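Local coordinates for CLIP-associating protein (Drosophila melanogaster, PDB 4G3A) that tracks the plus ends of microtubules, stabilises dynamic microtubules and helps build the mitotic spindle, represented here by its N-terminal TOG domain, at residues Glu147-Gln150 with Thr151-Asn154. Residues are numbered along the deposited sequence; the frame is centred on the assembly and turned at random.
Sequences EFLQ and TIVN
The carbonyl oxygen of Glu-147 accepts the backbone N-H of Thr-151, O to N 2.8 Å, the shortest of four i to i+4 bonds that wind this part of helix 142-159, one of the paired helices of the HEAT-repeat TOG domain. The hydroxyl of Thr-151 is hydrogen-bonded to Gln-111, which also binds Glu-147 OE1, so one glutamine of helix 104-119 ties two successive turns. The side chain of Asn-154 touches Arg-115 of that same helix.

On the buried flank, Ile-152 lies over one face of the Phe-148 ring. Its CD1 stands 4.1 Å from the ring centroid, a CH-pi contact, while CG1 sits 3.8 Å above the plane toward the rim. With CG anti to the backbone N (chi1 173°), Phe-148 turns its ring toward the following turn, where Ile-152 crosses it at a slant; Phe-137 meets this ring edge-to-face. Leu-149 and Val-153 pack on Thr-191 of helix 182-199, joining neighbouring helices of the solenoid.

Gln-150 is exposed, and its chain, bent at chi2, brings OE1 over to Asn-154. The link is weak: Asn-154 ND2 reaches Gln-150 OE1 at 3.0 Å, but the N-H...O angle is only 124°. Were Asn-154 replaced by an alanine, Gln-150 OE1 would probably lose this amide mate and the glutamine side chain would be freer to turn. The amide planes of Gln-150 and Asn-154 stand 45° apart.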
loop_
_atom_site.group_PDB
_atom_site.type_symbol
_atom_site.label_atom_id
_atom_site.label_comp_id
_atom_site.label_asym_id
_atom_site.label_seq_id
_atom_site.Cartn_x
_atom_site.Cartn_y
_atom_site.Cartn_z
ATOM N N GLU A 147 -6.411 5.170 -3.888
ATOM C CA GLU A 147 -5.688 3.917 -3.706
ATOM C C GLU A 147 -5.716 3.488 -2.241
ATOM O O GLU A 147 -5.911 2.308 -1.936
ATOM C CB GLU A 147 -4.240 4.037 -4.215
ATOM C CG GLU A 147 -4.102 4.048 -5.732
ATOM C CD GLU A 147 -4.414 2.698 -6.355
ATOM O OE1 GLU A 147 -4.316 1.669 -5.644
ATOM O OE2 GLU A 147 -4.750 2.666 -7.556
ATOM N N PHE A 148 -5.530 4.448 -1.340
ATOM C CA PHE A 148 -5.529 4.129 0.074
ATOM C C PHE A 148 -6.856 3.527 0.531
ATOM O O PHE A 148 -6.861 2.569 1.310
ATOM C CB PHE A 148 -5.141 5.328 0.946
ATOM C CG PHE A 148 -5.306 5.062 2.418
ATOM C CD1 PHE A 148 -4.652 3.988 3.012
ATOM C CD2 PHE A 148 -6.153 5.853 3.197
ATOM C CE1 PHE A 148 -4.820 3.715 4.354
ATOM C CE2 PHE A 148 -6.320 5.588 4.552
ATOM C CZ PHE A 148 -5.651 4.524 5.125
ATOM N N LEU A 149 -7.974 4.070 0.043
ATOM C CA LEU A 149 -9.279 3.478 0.354
ATOM C C LEU A 149 -9.283 2.017 -0.084
ATOM O O LEU A 149 -9.794 1.157 0.625
ATOM C CB LEU A 149 -10.425 4.265 -0.293
ATOM C CG LEU A 149 -10.648 5.661 0.312
ATOM C CD1 LEU A 149 -11.595 6.501 -0.533
ATOM C CD2 LEU A 149 -11.135 5.584 1.762
ATOM N N GLN A 150 -8.680 1.735 -1.235
ATOM C CA GLN A 150 -8.624 0.367 -1.735
ATOM C C GLN A 150 -7.727 -0.505 -0.857
ATOM O O GLN A 150 -8.001 -1.691 -0.660
ATOM C CB GLN A 150 -8.159 0.348 -3.193
ATOM C CG GLN A 150 -8.154 -1.036 -3.823
ATOM C CD GLN A 150 -9.544 -1.602 -4.005
ATOM O OE1 GLN A 150 -9.826 -2.738 -3.599
ATOM N NE2 GLN A 150 -10.429 -0.812 -4.609
ATOM N N THR A 151 -6.657 0.083 -0.320
ATOM C CA THR A 151 -5.794 -0.645 0.601
ATOM C C THR A 151 -6.593 -1.084 1.821
ATOM O O THR A 151 -6.429 -2.199 2.319
ATOM C CB THR A 151 -4.608 0.223 1.086
ATOM O OG1 THR A 151 -3.854 0.691 -0.041
ATOM C CG2 THR A 151 -3.709 -0.579 2.017
ATOM N N ILE A 152 -7.442 -0.192 2.323
ATOM C CA ILE A 152 -8.303 -0.530 3.452
ATOM C C ILE A 152 -9.226 -1.689 3.091
ATOM O O ILE A 152 -9.375 -2.660 3.849
ATOM C CB ILE A 152 -9.184 0.663 3.858
ATOM C CG1 ILE A 152 -8.332 1.795 4.435
ATOM C CG2 ILE A 152 -10.262 0.215 4.845
ATOM C CD1 ILE A 152 -9.128 3.067 4.722
ATOM N N VAL A 153 -9.845 -1.583 1.927
ATOM C CA VAL A 153 -10.771 -2.632 1.467
ATOM C C VAL A 153 -10.055 -3.984 1.389
ATOM O O VAL A 153 -10.558 -5.002 1.890
ATOM C CB VAL A 153 -11.410 -2.269 0.117
ATOM C CG1 VAL A 153 -12.051 -3.502 -0.528
ATOM C CG2 VAL A 153 -12.470 -1.165 0.306
ATOM N N ASN A 154 -8.870 -3.989 0.790
ATOM C CA ASN A 154 -8.118 -5.239 0.613
ATOM C C ASN A 154 -7.704 -5.831 1.952
ATOM O O ASN A 154 -7.788 -7.038 2.152
ATOM C CB ASN A 154 -6.871 -5.026 -0.254
ATOM C CG ASN A 154 -7.198 -4.633 -1.683
ATOM O OD1 ASN A 154 -6.356 -4.084 -2.390
ATOM N ND2 ASN A 154 -8.423 -4.905 -2.113
#